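Local coordinates for protein D-glycerate 2-kinase (Thermotoga maritima, PDB 2B8N) that catalyses the magnesium- and ATP-dependent phosphorylation of D-glycerate to 2-phosphoglycerate, a step in the breakdown of serine, at residues F35-V40 against A65-E70; V52-V57 against L130-G135; A61-K66 against H87-I92; R184-V189 against K250-V255; V195-S200 against H258-V263. One frame throughout, in Å; residues are numbered along the deposited sequence.

Interaction 1: residues F35-V40 against A65-E70; sequences FPDRAV and AKAAYE
Asp37 and Glu70 meet around a shared cation, Lys41, whose NZ makes salt bridges to Asp37 OD2 and to Glu70 OE1. The facing carboxylate oxygens, Asp37 OD1 and Glu70 OE1, are 4.0 Å apart. Lys41 would probably offset the repulsion between them. Within its own helix Glu70 has a second partner: Lys66 NZ bonds Glu70 OE2 at 2.8 Å, approaching on the syn side and 31° out of the carboxylate plane. Asp37 CG is anti to the backbone N (chi1 -167°), which carries the carboxylate across to the other helix. There OD1 of Asp37 lies 3.4 Å from Ala67 CB. The contact joins two helices of the parallel-sheet alpha/beta domain. Their short segments cross at -41° with axes 8.5 Å apart. Such an approach suits the small Ala67, which faces the helix 36-40. Beneath the charged groups the packing is apolar. Val40 CB sits 4.0 Å from Ala67 CB, and Val40 CG1 also touches the backbone N of Ala68, at 3.9 Å. Ala68 also packs on Leu54 of strand 52-57, while Val40 touches Ile260 of strand 255-261.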
# COMPACT_ATOMS: atom_id res chain seq x y z
N PHE A 35 -7.03 2.32 9.35
CA PHE A 35 -7.18 3.74 9.10
C PHE A 35 -6.06 4.40 9.84
O PHE A 35 -5.69 3.95 10.92
CB PHE A 35 -8.49 4.29 9.62
CG PHE A 35 -9.64 4.15 8.68
CD1 PHE A 35 -9.64 3.20 7.65
CD2 PHE A 35 -10.77 4.94 8.85
CE1 PHE A 35 -10.76 3.08 6.78
CE2 PHE A 35 -11.89 4.81 8.01
CZ PHE A 35 -11.88 3.90 6.97
N PRO A 36 -5.52 5.48 9.30
CA PRO A 36 -4.39 6.13 9.98
C PRO A 36 -4.64 6.46 11.48
O PRO A 36 -3.77 6.18 12.31
CB PRO A 36 -4.16 7.41 9.16
CG PRO A 36 -4.81 7.14 7.81
CD PRO A 36 -5.93 6.19 8.07
N ASP A 37 -5.80 7.04 11.80
CA ASP A 37 -6.10 7.49 13.16
C ASP A 37 -5.99 6.33 14.15
O ASP A 37 -5.27 6.41 15.15
CB ASP A 37 -7.51 8.13 13.24
CG ASP A 37 -7.74 8.90 14.57
OD1 ASP A 37 -7.16 10.01 14.74
OD2 ASP A 37 -8.50 8.40 15.43
N ARG A 38 -6.70 5.26 13.87
CA ARG A 38 -6.72 4.14 14.76
C ARG A 38 -5.34 3.43 14.79
O ARG A 38 -4.91 2.96 15.86
CB ARG A 38 -7.87 3.20 14.36
CG ARG A 38 -7.84 1.84 15.04
CD ARG A 38 -9.21 1.19 15.18
NE ARG A 38 -9.06 -0.25 15.34
CZ ARG A 38 -10.01 -1.14 15.08
NH1 ARG A 38 -11.20 -0.75 14.66
NH2 ARG A 38 -9.77 -2.43 15.24
N ALA A 39 -4.64 3.36 13.66
CA ALA A 39 -3.36 2.61 13.62
C ALA A 39 -2.30 3.25 14.51
O ALA A 39 -1.53 2.55 15.20
CB ALA A 39 -2.83 2.51 12.18
N VAL A 40 -2.28 4.58 14.46
CA VAL A 40 -1.36 5.38 15.25
C VAL A 40 -1.71 5.28 16.74
O VAL A 40 -0.87 4.93 17.57
CB VAL A 40 -1.40 6.86 14.79
CG1 VAL A 40 -0.66 7.77 15.76
CG2 VAL A 40 -0.78 6.98 13.40
N ALA A 65 -0.46 12.43 10.99
CA ALA A 65 0.08 13.53 11.77
C ALA A 65 -0.96 14.01 12.80
O ALA A 65 -0.67 14.10 13.98
CB ALA A 65 0.50 14.69 10.88
N LYS A 66 -2.18 14.29 12.34
CA LYS A 66 -3.24 14.69 13.25
C LYS A 66 -3.43 13.73 14.43
O LYS A 66 -3.65 14.19 15.55
CB LYS A 66 -4.57 14.81 12.51
CG LYS A 66 -5.73 15.18 13.42
CD LYS A 66 -6.98 15.51 12.63
CE LYS A 66 -8.19 15.60 13.54
NZ LYS A 66 -8.54 14.27 14.09
N ALA A 67 -3.38 12.42 14.18
CA ALA A 67 -3.55 11.44 15.25
C ALA A 67 -2.38 11.44 16.27
O ALA A 67 -2.59 11.28 17.46
CB ALA A 67 -3.77 10.04 14.67
N ALA A 68 -1.16 11.65 15.79
CA ALA A 68 0.03 11.77 16.64
C ALA A 68 -0.01 13.02 17.51
O ALA A 68 0.39 13.00 18.67
CB ALA A 68 1.27 11.81 15.77
N TYR A 69 -0.49 14.12 16.94
CA TYR A 69 -0.64 15.35 17.69
C TYR A 69 -1.56 15.13 18.89
O TYR A 69 -1.26 15.54 20.02
CB TYR A 69 -1.21 16.43 16.79
CG TYR A 69 -1.38 17.74 17.47
CD1 TYR A 69 -0.30 18.37 18.07
CD2 TYR A 69 -2.62 18.36 17.52
CE1 TYR A 69 -0.46 19.59 18.71
CE2 TYR A 69 -2.78 19.57 18.14
CZ TYR A 69 -1.71 20.17 18.73
OH TYR A 69 -1.89 21.38 19.34
N GLU A 70 -2.67 14.45 18.62
CA GLU A 70 -3.67 14.16 19.65
C GLU A 70 -3.12 13.24 20.74
O GLU A 70 -3.46 13.40 21.90
CB GLU A 70 -4.94 13.57 19.04
CG GLU A 70 -5.73 14.58 18.20
CD GLU A 70 -6.92 13.98 17.48
OE1 GLU A 70 -7.22 12.78 17.69
OE2 GLU A 70 -7.55 14.72 16.69

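Interaction 2: residues V52-V57 against L130-G135; sequences VILVAV and LFLLSG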
# COMPACT_ATOMS: atom_id res chain seq x y z
N VAL A 52 9.89 15.50 20.56
CA VAL A 52 9.58 14.93 19.25
C VAL A 52 9.56 16.02 18.16
O VAL A 52 8.98 17.10 18.34
CB VAL A 52 8.20 14.12 19.29
CG1 VAL A 52 7.83 13.56 17.94
CG2 VAL A 52 8.23 12.99 20.34
N ILE A 53 10.26 15.75 17.06
CA ILE A 53 10.07 16.45 15.80
C ILE A 53 9.33 15.46 14.92
O ILE A 53 9.81 14.37 14.65
CB ILE A 53 11.42 16.87 15.15
CG1 ILE A 53 12.07 18.02 15.95
CG2 ILE A 53 11.20 17.32 13.70
CD1 ILE A 53 12.57 17.64 17.32
N LEU A 54 8.14 15.85 14.47
CA LEU A 54 7.27 14.96 13.71
C LEU A 54 7.45 15.27 12.22
O LEU A 54 7.33 16.44 11.80
CB LEU A 54 5.81 15.15 14.16
CG LEU A 54 4.64 14.48 13.42
CD1 LEU A 54 3.37 14.46 14.33
CD2 LEU A 54 4.34 15.14 12.06
N VAL A 55 7.78 14.22 11.46
CA VAL A 55 7.88 14.27 10.01
C VAL A 55 6.96 13.19 9.42
O VAL A 55 7.16 11.98 9.64
CB VAL A 55 9.33 14.06 9.54
CG1 VAL A 55 9.41 14.05 8.01
CG2 VAL A 55 10.25 15.16 10.10
N ALA A 56 5.96 13.64 8.66
CA ALA A 56 4.95 12.73 8.10
C ALA A 56 4.96 12.92 6.62
O ALA A 56 4.77 14.04 6.14
CB ALA A 56 3.57 13.00 8.68
N VAL A 57 5.21 11.81 5.91
CA VAL A 57 5.32 11.78 4.45
C VAL A 57 4.49 10.62 3.92
O VAL A 57 4.63 9.50 4.40
CB VAL A 57 6.78 11.62 3.99
CG1 VAL A 57 6.87 11.30 2.51
CG2 VAL A 57 7.54 12.86 4.26
N LEU A 130 9.84 11.48 14.95
CA LEU A 130 8.70 10.60 14.77
C LEU A 130 8.36 10.58 13.28
O LEU A 130 7.75 11.52 12.77
CB LEU A 130 7.52 11.11 15.62
CG LEU A 130 6.19 10.41 15.34
CD1 LEU A 130 6.33 8.87 15.53
CD2 LEU A 130 5.03 11.01 16.20
N PHE A 131 8.78 9.51 12.60
CA PHE A 131 8.69 9.42 11.15
C PHE A 131 7.45 8.65 10.75
O PHE A 131 7.41 7.43 10.84
CB PHE A 131 9.96 8.77 10.61
CG PHE A 131 10.13 8.89 9.11
CD1 PHE A 131 9.77 10.04 8.43
CD2 PHE A 131 10.68 7.84 8.40
CE1 PHE A 131 9.93 10.13 7.04
CE2 PHE A 131 10.86 7.92 7.02
CZ PHE A 131 10.48 9.07 6.34
N LEU A 132 6.42 9.38 10.33
CA LEU A 132 5.11 8.79 9.98
C LEU A 132 5.04 8.58 8.47
O LEU A 132 4.96 9.55 7.68
CB LEU A 132 3.96 9.72 10.43
CG LEU A 132 3.94 10.06 11.92
CD1 LEU A 132 2.99 11.22 12.21
CD2 LEU A 132 3.58 8.86 12.75
N LEU A 133 5.10 7.31 8.06
CA LEU A 133 5.30 7.00 6.65
C LEU A 133 4.16 6.17 6.06
O LEU A 133 3.73 5.19 6.66
CB LEU A 133 6.65 6.29 6.47
CG LEU A 133 7.20 6.04 5.07
CD1 LEU A 133 7.41 7.31 4.25
CD2 LEU A 133 8.51 5.28 5.21
N SER A 134 3.70 6.60 4.88
CA SER A 134 2.74 5.85 4.06
C SER A 134 3.15 5.89 2.59
O SER A 134 4.20 6.44 2.27
CB SER A 134 1.31 6.42 4.24
OG SER A 134 1.31 7.83 4.31
N GLY A 135 2.33 5.33 1.70
CA GLY A 135 2.61 5.26 0.24
C GLY A 135 2.96 6.56 -0.46
O GLY A 135 2.54 7.64 -0.05
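Leu132 lies against Ala56 and Leu54 of the neighbouring strand. Its CB is 3.7 Å from Ala56 CB. Beyond CB, the chi1 of -57° sets CG beside the backbone N, and this swings the branch back toward Leu54. Its CD1 then rests 3.8 Å from Leu54 CG, with both methyls of Leu54 close by. The other methyl, CD2 of Leu132, turns to strand 193-199 and lies 4.0 Å from Leu197 CB. The backbone beneath is a regular parallel pairing. Val55 O accepts from Leu132 N at 2.8 Å, and Leu132 O accepts from Val57 N at 2.9 Å. Three like bonds join Leu130 N to Ile53 O, Val55 N to Leu130 O and Ser134 N to Val57 O. On the other face of the sheet, the Val55 and Phe131 side chains cross obliquely, with Val55 CG1 4.0 Å from Phe131 CD1. These two strands are central in a six-stranded parallel sheet of order 3-2-1-4-5-6, as in Rossmann-like folds. Strand 52-57 is flanked by strand 76-84, and strand 128-133 by strand 193-199. Helix 61-72 lies over the Leu54 and Leu132 face, and Phe185 of helix 184-189 meets Phe131 on the other.

Interaction 3: residues A61-K66 against H87-I92; sequences AWRMAK and HSEGPI
The irregular 87-92 segment curves past one flank of the helix, with Ser88 CA 5.6 Å from Trp62 CA and Ile92 CA 6.4 Å from Lys66 CA. The helix belongs to the beta-alpha-beta crossover from strand 52-57 to strand 76-84, and the loop leads on to the edge strand 96-100. Trp62 carries the contact. Its CG stands anti to the backbone N (chi1 -165°), which directs the indole out from the helix into the curve of the loop. Both faces and one edge of the ring are taken. Glu89 CB sits over the six-membered ring in a CH-pi contact, 3.6 Å from its centroid and almost on the ring normal. Over the opposite face, Ile92 CD1 makes another, 3.7 Å from the centroid of the five-membered ring. In the ring plane, Trp62 NE1 donates to Gly90 O at 2.7 Å with an N-H...O angle of 151°. A leucine in its place would probably leave the Gly90 carbonyl without this donor and open a gap between Glu89 and Ile92. Glu89 also turns its carboxylate to Arg63, a salt bridge of 3.2 Å from Arg63 NE to Glu89 OE2. The oxygen lies over the guanidinium face, so the attraction is one of charges, with no N-H aimed at it. Ser88 CB rests near Trp62 CD1, while Ser88 OG bonds Glu99 of the edge strand. At the far end, Ile92 CD1 also lies 4.0 Å from Ala65 CB and 3.7 Å from Lys66 N.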
# COMPACT_ATOMS: atom_id res chain seq x y z
N ALA A 61 -0.38 11.10 5.08
CA ALA A 61 0.48 11.85 6.00
C ALA A 61 -0.35 12.73 6.91
O ALA A 61 -0.09 12.78 8.11
CB ALA A 61 1.52 12.68 5.26
N TRP A 62 -1.36 13.40 6.35
CA TRP A 62 -2.12 14.38 7.10
C TRP A 62 -2.90 13.73 8.26
O TRP A 62 -2.90 14.26 9.37
CB TRP A 62 -3.02 15.19 6.18
CG TRP A 62 -3.53 16.42 6.84
CD1 TRP A 62 -2.99 17.68 6.77
CD2 TRP A 62 -4.68 16.53 7.69
NE1 TRP A 62 -3.73 18.56 7.52
CE2 TRP A 62 -4.77 17.87 8.11
CE3 TRP A 62 -5.63 15.61 8.15
CZ2 TRP A 62 -5.78 18.32 8.94
CZ3 TRP A 62 -6.63 16.06 9.00
CH2 TRP A 62 -6.70 17.39 9.38
N ARG A 63 -3.54 12.59 8.02
CA ARG A 63 -4.33 11.99 9.11
C ARG A 63 -3.46 11.31 10.17
O ARG A 63 -3.77 11.33 11.37
CB ARG A 63 -5.41 11.05 8.58
CG ARG A 63 -6.38 11.76 7.63
CD ARG A 63 -7.84 11.75 8.07
NE ARG A 63 -8.30 13.06 8.57
CZ ARG A 63 -9.58 13.46 8.66
NH1 ARG A 63 -10.57 12.66 8.30
NH2 ARG A 63 -9.88 14.67 9.11
N MSE A 64 -2.34 10.74 9.74
CA MSE A 64 -1.38 10.16 10.67
C MSE A 64 -0.77 11.26 11.56
O MSE A 64 -0.59 11.04 12.77
CB MSE A 64 -0.28 9.43 9.92
CG MSE A 64 -0.73 8.20 9.17
SE MSE A 64 0.80 7.25 8.36
CE MSE A 64 1.76 6.57 9.95
N ALA A 65 -0.46 12.43 10.99
CA ALA A 65 0.08 13.53 11.77
C ALA A 65 -0.96 14.01 12.80
O ALA A 65 -0.67 14.10 13.98
CB ALA A 65 0.50 14.69 10.88
N LYS A 66 -2.18 14.29 12.34
CA LYS A 66 -3.24 14.69 13.25
C LYS A 66 -3.43 13.73 14.43
O LYS A 66 -3.65 14.19 15.55
CB LYS A 66 -4.57 14.81 12.51
CG LYS A 66 -5.73 15.18 13.42
CD LYS A 66 -6.98 15.51 12.63
CE LYS A 66 -8.19 15.60 13.54
NZ LYS A 66 -8.54 14.27 14.09
N HIS A 87 -4.65 16.42 -0.86
CA HIS A 87 -4.83 15.41 0.16
C HIS A 87 -4.83 15.97 1.57
O HIS A 87 -5.37 15.36 2.49
CB HIS A 87 -3.72 14.36 0.08
CG HIS A 87 -3.96 13.29 -0.95
ND1 HIS A 87 -4.32 13.57 -2.25
CD2 HIS A 87 -3.86 11.94 -0.87
CE1 HIS A 87 -4.45 12.44 -2.92
NE2 HIS A 87 -4.17 11.44 -2.11
N SER A 88 -4.17 17.11 1.76
CA SER A 88 -4.12 17.70 3.09
C SER A 88 -5.47 18.34 3.40
O SER A 88 -6.16 18.82 2.50
CB SER A 88 -2.96 18.70 3.21
OG SER A 88 -3.18 19.90 2.50
N GLU A 89 -5.82 18.34 4.68
CA GLU A 89 -7.15 18.78 5.13
C GLU A 89 -7.08 19.95 6.10
O GLU A 89 -7.88 20.04 7.03
CB GLU A 89 -7.88 17.60 5.77
CG GLU A 89 -8.12 16.43 4.85
CD GLU A 89 -8.86 15.30 5.54
OE1 GLU A 89 -9.97 15.57 6.06
OE2 GLU A 89 -8.35 14.16 5.58
N GLY A 90 -6.12 20.85 5.89
CA GLY A 90 -6.01 22.09 6.66
C GLY A 90 -4.94 22.11 7.74
O GLY A 90 -4.10 21.22 7.77
N PRO A 91 -4.96 23.14 8.62
CA PRO A 91 -4.01 23.27 9.72
C PRO A 91 -4.00 22.10 10.70
O PRO A 91 -5.01 21.43 10.89
CB PRO A 91 -4.48 24.55 10.45
CG PRO A 91 -5.26 25.31 9.45
CD PRO A 91 -5.92 24.26 8.60
N ILE A 92 -2.84 21.87 11.31
CA ILE A 92 -2.74 21.04 12.50
C ILE A 92 -1.89 21.80 13.51
O ILE A 92 -0.66 21.81 13.44
CB ILE A 92 -2.11 19.66 12.20
CG1 ILE A 92 -2.80 19.01 11.00
CG2 ILE A 92 -2.21 18.74 13.42
CD1 ILE A 92 -2.32 17.59 10.69

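Interaction 4: residues R184-V189 against K250-V255; sequences RFAERV and KHLSNV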
# COMPACT_ATOMS: atom_id res chain seq x y z
N ARG A 184 19.97 7.55 4.19
CA ARG A 184 20.61 8.86 4.39
C ARG A 184 19.84 9.82 5.32
O ARG A 184 20.44 10.60 6.08
CB ARG A 184 20.92 9.50 3.04
CG ARG A 184 22.07 8.76 2.37
CD ARG A 184 22.50 9.34 1.06
NE ARG A 184 23.92 9.05 0.78
CZ ARG A 184 24.41 8.82 -0.43
NH1 ARG A 184 23.62 8.82 -1.51
NH2 ARG A 184 25.71 8.58 -0.59
N PHE A 185 18.52 9.72 5.27
CA PHE A 185 17.66 10.46 6.16
C PHE A 185 17.97 10.14 7.62
O PHE A 185 18.13 11.05 8.40
CB PHE A 185 16.19 10.19 5.84
CG PHE A 185 15.26 10.95 6.71
CD1 PHE A 185 15.35 12.34 6.81
CD2 PHE A 185 14.28 10.30 7.43
CE1 PHE A 185 14.47 13.06 7.61
CE2 PHE A 185 13.40 11.01 8.22
CZ PHE A 185 13.50 12.39 8.31
N ALA A 186 18.07 8.87 7.98
CA ALA A 186 18.43 8.45 9.36
C ALA A 186 19.83 8.91 9.69
O ALA A 186 20.13 9.24 10.86
CB ALA A 186 18.35 6.92 9.51
N GLU A 187 20.67 8.92 8.67
CA GLU A 187 22.04 9.37 8.81
C GLU A 187 22.08 10.87 9.09
O GLU A 187 22.97 11.32 9.81
CB GLU A 187 22.82 9.01 7.54
CG GLU A 187 24.20 9.61 7.47
CD GLU A 187 25.04 8.99 6.38
OE1 GLU A 187 24.63 9.02 5.21
OE2 GLU A 187 26.13 8.48 6.70
N ARG A 188 21.15 11.65 8.55
CA ARG A 188 21.12 13.11 8.84
C ARG A 188 20.48 13.43 10.19
O ARG A 188 20.83 14.38 10.86
CB ARG A 188 20.34 13.85 7.78
CG ARG A 188 21.01 13.93 6.45
CD ARG A 188 21.94 15.12 6.37
NE ARG A 188 21.90 15.66 5.01
CZ ARG A 188 21.47 16.86 4.65
NH1 ARG A 188 21.04 17.75 5.53
NH2 ARG A 188 21.48 17.20 3.37
N VAL A 189 19.52 12.61 10.58
CA VAL A 189 18.87 12.74 11.87
C VAL A 189 19.86 12.50 13.02
O VAL A 189 19.78 13.15 14.08
CB VAL A 189 17.70 11.78 11.96
CG1 VAL A 189 17.20 11.61 13.40
CG2 VAL A 189 16.57 12.29 11.07
N LYS A 250 25.82 1.64 5.33
CA LYS A 250 25.76 0.17 5.34
C LYS A 250 25.13 -0.37 6.63
O LYS A 250 24.68 -1.51 6.66
CB LYS A 250 27.15 -0.42 5.07
CG LYS A 250 27.72 -0.11 3.64
CD LYS A 250 26.98 -0.92 2.52
CE LYS A 250 27.11 -0.28 1.12
NZ LYS A 250 26.10 0.79 0.81
N HIS A 251 25.05 0.47 7.65
CA HIS A 251 24.51 0.11 8.95
C HIS A 251 23.94 1.38 9.57
O HIS A 251 24.44 2.48 9.33
CB HIS A 251 25.65 -0.44 9.82
CG HIS A 251 26.76 0.55 10.09
ND1 HIS A 251 27.90 0.63 9.32
CD2 HIS A 251 26.88 1.52 11.03
CE1 HIS A 251 28.69 1.59 9.78
NE2 HIS A 251 28.09 2.15 10.82
N LEU A 252 22.87 1.22 10.36
CA LEU A 252 22.25 2.34 11.08
C LEU A 252 22.04 1.93 12.54
O LEU A 252 21.52 0.86 12.80
CB LEU A 252 20.90 2.72 10.45
CG LEU A 252 20.82 3.13 8.96
CD1 LEU A 252 19.39 3.29 8.48
CD2 LEU A 252 21.57 4.40 8.69
N SER A 253 22.46 2.77 13.49
CA SER A 253 22.31 2.45 14.91
C SER A 253 21.18 3.22 15.59
O SER A 253 20.83 2.91 16.72
CB SER A 253 23.62 2.78 15.62
OG SER A 253 24.10 4.06 15.27
N ASN A 254 20.59 4.21 14.91
CA ASN A 254 19.62 5.11 15.53
C ASN A 254 18.18 4.95 15.01
O ASN A 254 17.47 5.94 14.86
CB ASN A 254 20.07 6.57 15.33
CG ASN A 254 19.97 7.01 13.89
OD1 ASN A 254 20.11 6.18 12.98
ND2 ASN A 254 19.73 8.30 13.67
N VAL A 255 17.74 3.72 14.76
CA VAL A 255 16.40 3.51 14.18
C VAL A 255 15.57 2.44 14.87
O VAL A 255 16.05 1.38 15.20
CB VAL A 255 16.51 3.10 12.71
CG1 VAL A 255 15.15 2.76 12.15
CG2 VAL A 255 17.16 4.22 11.88
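The short helix 184-189 meets the loop that leads into edge strand 255-261, chiefly through Ala186 and Asn254. Asn254 ND2 donates to Ala186 O at 3.0 Å. The N-H...O angle is 161°, and the oxygen lies close to the amide plane of Asn254. From the side of the carbonyl the approach is less direct, for the nitrogen is tilted 27° from the carbonyl plane. The same ND2 also bonds Ala192 O, so one amide group ties the helix and the link to strand 193-199 to the loop. Asn254 CG sits between its own backbone N and carbonyl carbon (chi1 69°), and this turns the amide toward the helix. With an alanine here, the Ala186 and Ala192 carbonyls would probably lose this shared donor, and the loop would be less firmly tied to the helix. In the fold, the helix comes just before strand 193-199, the partner of strand 255-261 in the parallel sheet, and Asn254 pairs by its backbone with Val194 there. The Ala186 methyl points into the loop. Its CB is 3.9 Å from Leu252 CD1 and 3.8 Å from Val255 CG2. Val189 CG1 comes to 4.2 Å from Asn254 ND2. On another side of the helix, Phe185 meets Phe141 edge-to-face.

Interaction 5: residues V195-S200 against H258-V263; sequences VALVLS and HLIGNV
His258 uses both its backbone polar atoms across this contact: its N donates to Ala196 O at 2.9 Å, and its O accepts from Val198 N at 3.0 Å. Further on, Val198 O takes two donors. Ile260 N binds it at 2.9 Å, and Gly261 N adds a weak bond of 3.4 Å. This double use marks a beta bulge, where the parallel register slips by one residue at Ile260. The pairing then resumes, with Ser200 N donating to Gly261 O at 2.9 Å. The strands are the fifth and sixth of the parallel sheet, and strand 255-261 is its edge within the chain. Past the strand ends a water links the two segments, giving a hydrogen to Ser200 O and accepting from Val263 N. Asn262 is the N-cap of the next helix, with OD1 bonded to Lys265 N, and its ND2 bonds Asp205 OD2. Ser200 OG bonds the other oxygen of that carboxylate and Val202 N. The side chains split between the two faces. On one, Leu197 crosses Ile260 at about a right angle, with Leu197 CB 3.9 Å from Ile260 CG2. On the other, Val198 and Leu259 lie side by side and point the same way, Val198 CB 4.0 Å from Leu259 CD2. Gly261 has no side chain, and Leu199 CD1 comes to 3.5 Å from its CA.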
# COMPACT_ATOMS: atom_id res chain seq x y z
N VAL A 195 12.21 7.09 15.24
CA VAL A 195 11.14 6.10 15.50
C VAL A 195 10.09 6.19 14.40
O VAL A 195 9.30 7.14 14.37
CB VAL A 195 10.43 6.25 16.88
CG1 VAL A 195 9.55 5.05 17.15
CG2 VAL A 195 11.41 6.39 18.02
N ALA A 196 10.07 5.20 13.52
CA ALA A 196 9.18 5.23 12.37
C ALA A 196 7.92 4.40 12.56
O ALA A 196 7.97 3.24 13.05
CB ALA A 196 9.92 4.76 11.12
N LEU A 197 6.79 5.00 12.20
CA LEU A 197 5.54 4.27 12.07
C LEU A 197 5.20 4.21 10.57
O LEU A 197 5.04 5.25 9.88
CB LEU A 197 4.42 4.95 12.84
CG LEU A 197 4.59 5.16 14.35
CD1 LEU A 197 3.21 5.41 14.96
CD2 LEU A 197 5.31 4.03 15.09
N VAL A 198 5.07 2.97 10.09
CA VAL A 198 4.91 2.70 8.69
C VAL A 198 3.55 2.08 8.41
O VAL A 198 3.10 1.12 9.06
CB VAL A 198 6.02 1.77 8.20
CG1 VAL A 198 5.87 1.52 6.70
CG2 VAL A 198 7.36 2.37 8.50
N LEU A 199 2.89 2.63 7.40
CA LEU A 199 1.62 2.11 6.92
C LEU A 199 1.92 1.56 5.53
O LEU A 199 2.02 2.32 4.59
CB LEU A 199 0.61 3.26 6.89
CG LEU A 199 -0.86 2.98 6.66
CD1 LEU A 199 -1.24 1.57 7.02
CD2 LEU A 199 -1.65 3.97 7.49
N SER A 200 2.09 0.24 5.43
CA SER A 200 2.68 -0.38 4.25
C SER A 200 1.72 -0.77 3.13
O SER A 200 0.80 -1.59 3.31
CB SER A 200 3.47 -1.62 4.66
OG SER A 200 3.74 -2.42 3.51
N HIS A 258 8.29 0.36 13.41
CA HIS A 258 7.06 -0.37 13.73
C HIS A 258 6.08 -0.29 12.56
O HIS A 258 5.78 0.79 12.07
CB HIS A 258 6.42 0.23 14.97
CG HIS A 258 7.38 0.45 16.09
ND1 HIS A 258 7.60 -0.48 17.08
CD2 HIS A 258 8.21 1.48 16.36
CE1 HIS A 258 8.51 -0.03 17.92
NE2 HIS A 258 8.90 1.16 17.50
N LEU A 259 5.61 -1.45 12.10
CA LEU A 259 4.60 -1.55 11.05
C LEU A 259 3.26 -1.44 11.74
O LEU A 259 2.83 -2.40 12.39
CB LEU A 259 4.69 -2.88 10.28
CG LEU A 259 5.90 -3.13 9.36
CD1 LEU A 259 5.98 -4.62 8.93
CD2 LEU A 259 5.83 -2.22 8.16
N ILE A 260 2.60 -0.29 11.60
CA ILE A 260 1.30 -0.08 12.23
C ILE A 260 0.12 -0.46 11.31
O ILE A 260 -0.99 -0.67 11.77
CB ILE A 260 1.15 1.38 12.82
CG1 ILE A 260 0.99 2.43 11.73
CG2 ILE A 260 2.35 1.72 13.70
CD1 ILE A 260 0.66 3.77 12.24
N GLY A 261 0.36 -0.56 10.02
CA GLY A 261 -0.66 -1.12 9.15
C GLY A 261 -0.05 -1.91 8.03
O GLY A 261 0.97 -1.55 7.48
N ASN A 262 -0.71 -2.99 7.67
CA ASN A 262 -0.32 -3.80 6.51
C ASN A 262 -1.43 -4.80 6.24
O ASN A 262 -2.39 -4.87 6.98
CB ASN A 262 0.98 -4.53 6.80
CG ASN A 262 0.85 -5.47 7.97
OD1 ASN A 262 -0.26 -5.73 8.46
ND2 ASN A 262 1.98 -6.01 8.42
N VAL A 263 -1.29 -5.60 5.20
CA VAL A 263 -2.39 -6.53 4.85
C VAL A 263 -2.65 -7.62 5.93
O VAL A 263 -3.78 -8.13 6.09
CB VAL A 263 -2.17 -7.13 3.44
CG1 VAL A 263 -1.11 -8.21 3.47
CG2 VAL A 263 -3.47 -7.63 2.85
O HOH W 1 0.57 -4.56 2.77

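In the fold
Interactions 2 and 5 lie in one parallel sheet, their centres 11 Å apart. Probable hydrogen bonds of 2.8 Å join them, from Leu133 N to Leu197 O and from Leu199 N to Leu133 O. Interactions 1 and 3 use the same helix, 61-72, which sits on that sheet. Ala65 CA, in the helix they share, is 3.7 Å from Leu132 CD1 of interaction 2. Met64 CE of interaction 3 reaches 3.5 Å from Leu197 O of interaction 5, and Ala39 CB of interaction 1 lies 3.7 Å from Ile260 O of interaction 5. Interaction 4 stands apart, its centre about 25 Å from that of interaction 1. It touches interaction 2 where Phe185 CE2 lies 3.8 Å from Phe131 CE1, and its segments run on toward those of interaction 5.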